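Xyloglucan-specific endo-beta-1,4-glucanase GH12 (Aspergillus niveus, PDB 4NPR) probably catalyses the endohydrolysis of 1,4-beta-D-glucosidic linkages in xyloglucan, with retention of the beta configuration, yielding xyloglucan oligosaccharides. Local coordinates at residues T107-Y112 with T234-S239; C28-S33 with N43-Q48; Y123-S128 with V217-G222. All coordinates share one frame; numbering follows the deposited sequence.

Interaction 1: T107-Y112 with T234-S239. With SO4 (sulfate ion), chain C.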
loop_
_atom_site.group_PDB
_atom_site.type_symbol
_atom_site.label_atom_id
_atom_site.label_comp_id
_atom_site.label_asym_id
_atom_site.label_seq_id
_atom_site.Cartn_x
_atom_site.Cartn_y
_atom_site.Cartn_z
ATOM N N THR A 107 7.801 -9.790 -3.155
ATOM C CA THR A 107 6.920 -10.946 -3.123
ATOM C C THR A 107 5.970 -10.807 -1.945
ATOM O O THR A 107 6.399 -10.478 -0.852
ATOM C CB THR A 107 7.726 -12.282 -3.009
ATOM O OG1 THR A 107 8.554 -12.478 -4.182
ATOM C CG2 THR A 107 6.761 -13.517 -2.825
ATOM N N TRP A 108 4.690 -11.104 -2.166
ATOM C CA TRP A 108 3.664 -10.830 -1.187
ATOM C C TRP A 108 2.627 -11.911 -1.309
ATOM O O TRP A 108 2.160 -12.190 -2.389
ATOM C CB TRP A 108 3.000 -9.465 -1.463
ATOM C CG TRP A 108 2.211 -8.837 -0.337
ATOM C CD1 TRP A 108 2.080 -9.299 0.951
ATOM C CD2 TRP A 108 1.533 -7.572 -0.370
ATOM N NE1 TRP A 108 1.315 -8.425 1.694
ATOM C CE2 TRP A 108 0.992 -7.348 0.909
ATOM C CE3 TRP A 108 1.346 -6.609 -1.354
ATOM C CZ2 TRP A 108 0.264 -6.223 1.216
ATOM C CZ3 TRP A 108 0.625 -5.480 -1.053
ATOM C CH2 TRP A 108 0.091 -5.294 0.227
ATOM N N LYS A 109 2.286 -12.501 -0.172
ATOM C CA LYS A 109 1.181 -13.382 -0.042
ATOM C C LYS A 109 0.305 -12.887 1.119
ATOM O O LYS A 109 0.805 -12.677 2.249
ATOM C CB LYS A 109 1.716 -14.784 0.275
ATOM C CG LYS A 109 0.649 -15.785 0.728
ATOM C CD LYS A 109 -0.404 -15.903 -0.371
ATOM C CE LYS A 109 -1.269 -17.129 -0.188
ATOM N NZ LYS A 109 -2.308 -16.832 0.816
ATOM N N TRP A 110 -0.990 -12.720 0.878
ATOM C CA TRP A 110 -1.928 -12.270 1.924
ATOM C C TRP A 110 -3.256 -12.969 1.853
ATOM O O TRP A 110 -3.604 -13.601 0.851
ATOM C CB TRP A 110 -2.188 -10.765 1.857
ATOM C CG TRP A 110 -2.743 -10.285 0.537
ATOM C CD1 TRP A 110 -2.030 -9.905 -0.512
ATOM C CD2 TRP A 110 -4.137 -10.173 0.143
ATOM N NE1 TRP A 110 -2.868 -9.563 -1.573
ATOM C CE2 TRP A 110 -4.163 -9.721 -1.188
ATOM C CE3 TRP A 110 -5.351 -10.432 0.778
ATOM C CZ2 TRP A 110 -5.341 -9.458 -1.873
ATOM C CZ3 TRP A 110 -6.553 -10.198 0.055
ATOM C CH2 TRP A 110 -6.525 -9.726 -1.246
ATOM N N ASN A 111 -3.991 -12.804 2.942
ATOM C CA ASN A 111 -5.350 -13.320 3.093
ATOM C C ASN A 111 -6.254 -12.411 3.957
ATOM O O ASN A 111 -5.810 -11.824 4.910
ATOM C CB ASN A 111 -5.302 -14.724 3.708
ATOM C CG ASN A 111 -6.644 -15.386 3.670
ATOM O OD1 ASN A 111 -7.172 -15.635 2.564
ATOM N ND2 ASN A 111 -7.275 -15.585 4.853
ATOM N N TYR A 112 -7.536 -12.326 3.614
ATOM C CA TYR A 112 -8.493 -11.587 4.417
ATOM C C TYR A 112 -9.562 -12.522 4.902
ATOM O O TYR A 112 -10.010 -13.380 4.151
ATOM C CB TYR A 112 -9.160 -10.433 3.617
ATOM C CG TYR A 112 -8.829 -9.030 4.158
ATOM C CD1 TYR A 112 -9.145 -8.672 5.449
ATOM C CD2 TYR A 112 -8.211 -8.088 3.368
ATOM C CE1 TYR A 112 -8.865 -7.419 5.939
ATOM C CE2 TYR A 112 -7.928 -6.811 3.841
ATOM C CZ TYR A 112 -8.245 -6.480 5.146
ATOM O OH TYR A 112 -7.931 -5.230 5.641
ATOM N N THR A 234 -3.887 -11.126 7.036
ATOM C CA THR A 234 -2.815 -12.029 7.351
ATOM C C THR A 234 -1.857 -11.914 6.192
ATOM O O THR A 234 -2.186 -12.256 5.057
ATOM C CB THR A 234 -3.329 -13.495 7.398
ATOM O OG1 THR A 234 -4.387 -13.599 8.351
ATOM C CG2 THR A 234 -2.259 -14.461 7.797
ATOM N N VAL A 235 -0.671 -11.419 6.492
ATOM C CA VAL A 235 0.435 -11.379 5.541
ATOM C C VAL A 235 1.387 -12.510 5.890
ATOM O O VAL A 235 2.107 -12.415 6.851
ATOM C CB VAL A 235 1.153 -10.028 5.624
ATOM C CG1 VAL A 235 2.442 -10.033 4.838
ATOM C CG2 VAL A 235 0.211 -8.933 5.160
ATOM N N SER A 236 1.388 -13.589 5.128
ATOM C CA SER A 236 2.131 -14.753 5.565
ATOM C C SER A 236 3.574 -14.697 5.035
ATOM O O SER A 236 4.454 -15.391 5.539
ATOM C CB SER A 236 1.352 -16.058 5.288
ATOM O OG SER A 236 1.107 -16.213 3.933
ATOM N N ASP A 237 3.810 -13.836 4.047
ATOM C CA ASP A 237 5.134 -13.360 3.726
ATOM C C ASP A 237 5.113 -12.127 2.803
ATOM O O ASP A 237 4.279 -11.999 1.908
ATOM C CB ASP A 237 5.995 -14.477 3.148
ATOM C CG ASP A 237 5.558 -14.883 1.804
ATOM O OD1 ASP A 237 4.493 -15.542 1.732
ATOM O OD2 ASP A 237 6.266 -14.527 0.817
ATOM N N TYR A 238 6.014 -11.208 3.085
ATOM C CA TYR A 238 6.153 -9.984 2.343
ATOM C C TYR A 238 7.641 -9.659 2.307
ATOM O O TYR A 238 8.323 -9.749 3.330
ATOM C CB TYR A 238 5.373 -8.798 2.980
ATOM C CG TYR A 238 5.668 -7.472 2.274
ATOM C CD1 TYR A 238 5.113 -7.185 1.031
ATOM C CD2 TYR A 238 6.567 -6.567 2.800
ATOM C CE1 TYR A 238 5.426 -6.020 0.329
ATOM C CE2 TYR A 238 6.891 -5.399 2.130
ATOM C CZ TYR A 238 6.309 -5.108 0.900
ATOM O OH TYR A 238 6.616 -3.928 0.251
ATOM N N SER A 239 8.148 -9.325 1.126
ATOM C CA SER A 239 9.484 -8.761 1.002
ATOM C C SER A 239 9.497 -7.764 -0.120
ATOM O O SER A 239 8.659 -7.817 -1.020
ATOM C CB SER A 239 10.564 -9.810 0.725
ATOM O OG SER A 239 10.202 -10.641 -0.326
HETATM S S SO4 C . 11.190 -13.940 -0.615
HETATM O O1 SO4 C . 10.304 -14.019 -1.806
HETATM O O2 SO4 C . 10.390 -13.323 0.477
HETATM O O3 SO4 C . 11.601 -15.327 -0.251
HETATM O O4 SO4 C . 12.408 -13.113 -0.901
#
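A beta bulge divides the antiparallel pairing of T107-Y112 with T234-S239, two adjacent strands in the six-stranded sheet of the jelly roll. T107 pairs with S239 and K109 with D237; the register then slips by one residue, so that W110 faces V235 and N111 faces T234. S236 is the extra residue. K109 bonds to both D237 and the bulged S236: its N donates to D237 O (2.9 Å) and its O accepts from S236 N (3.1 Å).

W108, W110, V235 and Y238 point into the sandwich. With CG anti to the backbone N (chi1 -162°), W108 presents one face to Y238, whose CD1 lies 3.6 Å from W108 CG in a T-shaped stack with the planes at 73°. W110 CD1 lies above the opposite face, offset toward its rim, and V235 CG2 meets the indole edge in plane, 3.7 Å from W108 NE1. The rings of W108 and W110 also pack on V121 and L143 of the other sheet.

On the outward side the D237 side chain passes at a slant over K109, its OD1 3.2 Å from K109 CB. The lysine chain folds away, leaving its NZ 7.0 Å from D237 OD1, too far for a salt bridge. Nearby, S239 OG donates to sulfate O2 (2.8 Å); T67 OG1 also binds this ion, which probably came from the crystallisation liquor, while T107 OG1 is hydrogen-bonded to S194. A largely aromatic inner face and a polar outer one fit this sheet's place in the GH12 beta-jelly-roll sandwich.

Interaction 2: C28-S33 with N43-Q48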
loop_
_atom_site.group_PDB
_atom_site.type_symbol
_atom_site.label_atom_id
_atom_site.label_comp_id
_atom_site.label_asym_id
_atom_site.label_seq_id
_atom_site.Cartn_x
_atom_site.Cartn_y
_atom_site.Cartn_z
ATOM N N CYS A 28 -2.055 -1.802 19.646
ATOM C CA CYS A 28 -3.413 -1.287 19.299
ATOM C C CYS A 28 -3.578 0.226 19.239
ATOM O O CYS A 28 -4.600 0.718 18.764
ATOM C CB CYS A 28 -4.422 -1.767 20.344
ATOM S SG CYS A 28 -4.420 -3.565 20.439
ATOM N N ASP A 29 -2.590 0.956 19.738
ATOM C CA ASP A 29 -2.667 2.402 19.780
ATOM C C ASP A 29 -2.493 3.008 18.385
ATOM O O ASP A 29 -1.848 2.432 17.481
ATOM C CB ASP A 29 -1.646 2.995 20.765
ATOM C CG ASP A 29 -0.210 2.566 20.454
ATOM O OD1 ASP A 29 -0.029 1.395 19.997
ATOM O OD2 ASP A 29 0.716 3.390 20.685
ATOM N N GLN A 30 -3.098 4.186 18.243
ATOM C CA GLN A 30 -3.191 4.857 16.972
ATOM C C GLN A 30 -1.858 4.896 16.202
ATOM O O GLN A 30 -1.815 4.616 15.006
ATOM C CB GLN A 30 -3.715 6.250 17.196
ATOM C CG GLN A 30 -4.250 6.888 15.927
ATOM C CD GLN A 30 -4.935 8.216 16.186
ATOM O OE1 GLN A 30 -4.794 8.797 17.260
ATOM N NE2 GLN A 30 -5.698 8.683 15.211
ATOM N N TRP A 31 -0.777 5.218 16.892
ATOM C CA TRP A 31 0.539 5.333 16.248
ATOM C C TRP A 31 1.510 4.246 16.648
ATOM O O TRP A 31 2.686 4.450 16.598
ATOM C CB TRP A 31 1.141 6.694 16.585
ATOM C CG TRP A 31 0.111 7.793 16.376
ATOM C CD1 TRP A 31 -0.428 8.649 17.326
ATOM C CD2 TRP A 31 -0.544 8.108 15.133
ATOM N NE1 TRP A 31 -1.350 9.479 16.722
ATOM C CE2 TRP A 31 -1.427 9.171 15.382
ATOM C CE3 TRP A 31 -0.441 7.611 13.836
ATOM C CZ2 TRP A 31 -2.221 9.720 14.382
ATOM C CZ3 TRP A 31 -1.242 8.181 12.827
ATOM C CH2 TRP A 31 -2.095 9.223 13.111
ATOM N N GLY A 32 1.032 3.072 17.031
ATOM C CA GLY A 32 1.907 1.968 17.364
ATOM C C GLY A 32 2.779 1.603 16.178
ATOM O O GLY A 32 2.305 1.625 15.032
ATOM N N SER A 33 4.049 1.277 16.468
ATOM C CA SER A 33 5.004 0.704 15.494
ATOM C C SER A 33 6.178 -0.068 16.124
ATOM O O SER A 33 6.419 -0.011 17.321
ATOM C CB SER A 33 5.543 1.785 14.562
ATOM O OG SER A 33 6.467 2.637 15.197
ATOM N N ASN A 43 0.773 0.569 12.757
ATOM C CA ASN A 43 -0.669 0.435 12.931
ATOM C C ASN A 43 -1.345 1.622 12.192
ATOM O O ASN A 43 -2.253 1.417 11.363
ATOM C CB ASN A 43 -0.989 0.428 14.443
ATOM C CG ASN A 43 -2.300 -0.235 14.789
ATOM O OD1 ASN A 43 -2.744 -1.164 14.159
ATOM N ND2 ASN A 43 -2.896 0.231 15.847
ATOM N N ASN A 44 -0.887 2.849 12.460
ATOM C CA ASN A 44 -1.212 4.014 11.615
ATOM C C ASN A 44 -2.732 4.182 11.414
ATOM O O ASN A 44 -3.255 4.096 10.314
ATOM C CB ASN A 44 -0.449 3.878 10.287
ATOM C CG ASN A 44 -0.636 5.062 9.342
ATOM O OD1 ASN A 44 -0.845 6.177 9.750
ATOM N ND2 ASN A 44 -0.536 4.795 8.053
ATOM N N LEU A 45 -3.426 4.443 12.508
ATOM C CA LEU A 45 -4.864 4.613 12.492
ATOM C C LEU A 45 -5.251 6.067 12.149
ATOM O O LEU A 45 -6.124 6.665 12.754
ATOM C CB LEU A 45 -5.422 4.220 13.861
ATOM C CG LEU A 45 -5.070 2.820 14.349
ATOM C CD1 LEU A 45 -5.894 2.429 15.567
ATOM C CD2 LEU A 45 -5.348 1.840 13.226
ATOM N N TRP A 46 -4.599 6.635 11.150
ATOM C CA TRP A 46 -4.752 8.061 10.874
ATOM C C TRP A 46 -6.223 8.500 10.698
ATOM O O TRP A 46 -6.553 9.650 10.943
ATOM C CB TRP A 46 -3.908 8.436 9.659
ATOM C CG TRP A 46 -4.352 7.875 8.362
ATOM C CD1 TRP A 46 -3.874 6.750 7.760
ATOM C CD2 TRP A 46 -5.357 8.404 7.473
ATOM N NE1 TRP A 46 -4.515 6.548 6.550
ATOM C CE2 TRP A 46 -5.429 7.544 6.360
ATOM C CE3 TRP A 46 -6.194 9.512 7.515
ATOM C CZ2 TRP A 46 -6.281 7.769 5.297
ATOM C CZ3 TRP A 46 -7.041 9.745 6.449
ATOM C CH2 TRP A 46 -7.075 8.873 5.351
ATOM N N GLY A 47 -7.105 7.577 10.320
ATOM C CA GLY A 47 -8.426 7.934 9.946
ATOM C C GLY A 47 -9.462 7.511 10.933
ATOM O O GLY A 47 -10.640 7.520 10.562
ATOM N N GLN A 48 -9.046 7.118 12.152
ATOM C CA GLN A 48 -9.950 6.783 13.283
ATOM C C GLN A 48 -11.093 7.723 13.451
ATOM O O GLN A 48 -12.181 7.294 13.783
ATOM C CB GLN A 48 -9.264 6.984 14.632
ATOM C CG GLN A 48 -8.320 5.922 15.103
ATOM C CD GLN A 48 -8.134 5.947 16.602
ATOM O OE1 GLN A 48 -7.938 7.002 17.198
ATOM N NE2 GLN A 48 -8.187 4.752 17.225
#
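Q30 reaches across to L45 and Q48 from CG to its amide. Next after CB, CG stands opposite the backbone N and the chain beyond it is extended, which carries the amide over to L45 and Q48. CG packs against L45 CB at 3.6 Å while lying over the centre of one face of the W31 indole. CD comes within 3.4 Å of Q48 OE1, the two amide planes 40° apart. At the tip, Q30 NE2 donates to L45 O (3.2 Å) from well above the carbonyl plane; Q48 N, closing its own turn, reaches the same oxygen from the opposite face.

Backbone bonds continue the join. Q30 O receives L45 N on a lone pair at 3.0 Å, and N43 N donates to G32 O at 2.9 Å. N43 ND2 points almost straight at D29 O (2.9 Å), which also accepts G32 N from its other face; T58 and Q56 bind the same asparagine amide. W31 meets the second segment through the far end of its indole, CH2 lying 4.0 Å from W46 CB. Near the start, C28 is tied to C57 by a disulfide. Two type I turns, D29-G32 and L45-Q48, thus meet where the chain twice crosses between the two sheets of the jelly roll.

Interaction 3: Y123-S128 with V217-G222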
loop_
_atom_site.group_PDB
_atom_site.type_symbol
_atom_site.label_atom_id
_atom_site.label_comp_id
_atom_site.label_asym_id
_atom_site.label_seq_id
_atom_site.Cartn_x
_atom_site.Cartn_y
_atom_site.Cartn_z
ATOM N N TYR A 123 0.249 -1.775 -2.249
ATOM C CA TYR A 123 1.486 -1.044 -2.170
ATOM C C TYR A 123 1.145 0.430 -2.279
ATOM O O TYR A 123 0.230 0.811 -3.020
ATOM C CB TYR A 123 2.468 -1.346 -3.303
ATOM C CG TYR A 123 2.953 -2.748 -3.391
ATOM C CD1 TYR A 123 2.199 -3.730 -4.048
ATOM C CD2 TYR A 123 4.155 -3.108 -2.847
ATOM C CE1 TYR A 123 2.644 -5.041 -4.135
ATOM C CE2 TYR A 123 4.630 -4.405 -2.945
ATOM C CZ TYR A 123 3.868 -5.381 -3.571
ATOM O OH TYR A 123 4.355 -6.689 -3.677
ATOM N N ASP A 124 1.919 1.228 -1.528
ATOM C CA ASP A 124 1.938 2.666 -1.570
ATOM C C ASP A 124 3.387 3.171 -1.687
ATOM O O ASP A 124 4.164 3.053 -0.754
ATOM C CB ASP A 124 1.312 3.177 -0.294
ATOM C CG ASP A 124 0.526 4.434 -0.503
ATOM O OD1 ASP A 124 0.416 4.885 -1.664
ATOM O OD2 ASP A 124 -0.000 4.967 0.493
ATOM N N MET A 125 3.748 3.705 -2.847
ATOM C CA MET A 125 5.084 4.191 -3.118
ATOM C C MET A 125 5.062 5.678 -3.462
ATOM O O MET A 125 4.247 6.137 -4.255
ATOM C CB MET A 125 5.673 3.435 -4.278
ATOM C CG MET A 125 5.744 1.945 -4.052
ATOM S SD MET A 125 6.375 1.178 -5.551
ATOM C CE MET A 125 4.845 0.994 -6.456
ATOM N N PHE A 126 6.000 6.413 -2.892
ATOM C CA PHE A 126 5.967 7.846 -2.892
ATOM C C PHE A 126 7.201 8.415 -3.572
ATOM O O PHE A 126 8.312 7.902 -3.369
ATOM C CB PHE A 126 5.919 8.293 -1.452
ATOM C CG PHE A 126 4.600 8.055 -0.799
ATOM C CD1 PHE A 126 3.546 8.926 -1.023
ATOM C CD2 PHE A 126 4.398 6.935 -0.000
ATOM C CE1 PHE A 126 2.318 8.709 -0.435
ATOM C CE2 PHE A 126 3.187 6.715 0.612
ATOM C CZ PHE A 126 2.128 7.604 0.390
ATOM N N LEU A 127 6.995 9.452 -4.400
ATOM C CA LEU A 127 8.083 10.164 -5.040
ATOM C C LEU A 127 8.265 11.564 -4.502
ATOM O O LEU A 127 7.322 12.160 -3.942
ATOM C CB LEU A 127 7.824 10.279 -6.506
ATOM C CG LEU A 127 7.650 8.925 -7.133
ATOM C CD1 LEU A 127 7.370 9.094 -8.613
ATOM C CD2 LEU A 127 8.907 8.133 -6.899
ATOM N N SER A 128 9.485 12.089 -4.658
ATOM C CA SER A 128 9.775 13.475 -4.311
ATOM C C SER A 128 10.873 14.039 -5.184
ATOM O O SER A 128 11.628 13.277 -5.812
ATOM C CB SER A 128 10.122 13.623 -2.857
ATOM O OG SER A 128 10.003 14.989 -2.518
ATOM N N VAL A 217 11.097 7.616 -2.535
ATOM C CA VAL A 217 11.424 7.842 -1.098
ATOM C C VAL A 217 10.700 7.018 -0.008
ATOM O O VAL A 217 11.096 7.085 1.170
ATOM C CB VAL A 217 11.320 9.332 -0.678
ATOM C CG1 VAL A 217 12.072 10.206 -1.662
ATOM C CG2 VAL A 217 9.869 9.798 -0.526
ATOM N N ASP A 218 9.647 6.288 -0.382
ATOM C CA ASP A 218 8.913 5.422 0.554
ATOM C C ASP A 218 8.324 4.249 -0.270
ATOM O O ASP A 218 7.781 4.480 -1.337
ATOM C CB ASP A 218 7.791 6.210 1.294
ATOM C CG ASP A 218 8.271 6.881 2.641
ATOM O OD1 ASP A 218 8.444 6.164 3.678
ATOM O OD2 ASP A 218 8.428 8.139 2.671
ATOM N N VAL A 219 8.481 3.007 0.216
ATOM C CA VAL A 219 7.804 1.835 -0.333
ATOM C C VAL A 219 7.128 1.029 0.786
ATOM O O VAL A 219 7.778 0.333 1.564
ATOM C CB VAL A 219 8.773 0.925 -1.087
ATOM C CG1 VAL A 219 8.041 -0.267 -1.698
ATOM C CG2 VAL A 219 9.474 1.715 -2.151
ATOM N N GLN A 220 5.805 1.110 0.812
ATOM C CA GLN A 220 4.997 0.619 1.914
ATOM C C GLN A 220 3.948 -0.364 1.392
ATOM O O GLN A 220 3.374 -0.123 0.349
ATOM C CB GLN A 220 4.275 1.784 2.534
ATOM C CG GLN A 220 5.198 2.903 2.952
ATOM C CD GLN A 220 4.429 3.966 3.700
ATOM O OE1 GLN A 220 3.749 4.800 3.107
ATOM N NE2 GLN A 220 4.489 3.905 5.016
ATOM N N ALA A 221 3.708 -1.461 2.097
ATOM C CA ALA A 221 2.664 -2.417 1.688
ATOM C C ALA A 221 1.765 -2.806 2.903
ATOM O O ALA A 221 2.280 -3.181 3.964
ATOM C CB ALA A 221 3.276 -3.648 1.031
ATOM N N GLY A 222 0.440 -2.646 2.732
ATOM C CA GLY A 222 -0.524 -2.943 3.767
ATOM C C GLY A 222 -1.969 -2.970 3.278
ATOM O O GLY A 222 -2.254 -3.283 2.110
#
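D124 N donates to Q220 O over 2.7 Å in a nearly straight bond (170°), and Q220 N returns one to D124 O at 3.0 Å. This pair lies within the larger, nine-stranded sheet of the jelly roll, where Y123-S128 runs antiparallel to V217-G222. Farther along, V217 N binds F126 O at 2.9 Å, so the two strands remain joined toward S128.

Side chains alternate between two environments. Y123, M125, V219 and A221 face the sandwich interior. There M125 and V219 lie side by side and point the same way, with M125 CG 4.0 Å from V219 CG1. Y123 CD2 touches the methyl group of A221, Y238 of the smaller sheet packs on both residues, and the Y123 OH reaches beyond the pair to a hydrogen bond with S106 OG.

D124, F126, D218 and Q220 take the other face of the sheet, which in GH12 enzymes is the concave wall of the substrate cleft. D124 OD1 lies close to the carboxylate of E138 there. With CG opposite the carbonyl carbon (chi1 -73°), the F126 ring is set beside D218 and Q220 and also stacks on H135. D218 approaches obliquely, its CB 3.7 Å from F126 CD2 and its carboxylate perpendicular to the ring. Q220, extended beyond CG, instead meets the ring at its edge: OE1 lies near the ring plane, 3.2 Å from F126 CE2, with the amide turned 58° against the phenyl.

From the N terminus, interaction 2 closes first: 28-33 meets 43-48 round a short loop holding strands 33-36 and 39-42, at an edge of the larger sheet. The chain then enters 107-112, which opens interaction 1, and the next strand, 117-128, opens interaction 3. Interaction 3 closes before interaction 1, when 217-222 returns beside 123-128; 234-239 follows, so interaction 3 is nested inside interaction 1. Interaction 1 lies in the six-stranded sheet and interaction 3 in the larger one, their inner faces meeting where W108 packs on Y123 and Y238 on A221, while interaction 2 joins the loops by which the chain passes between the sheets, touching neither contact.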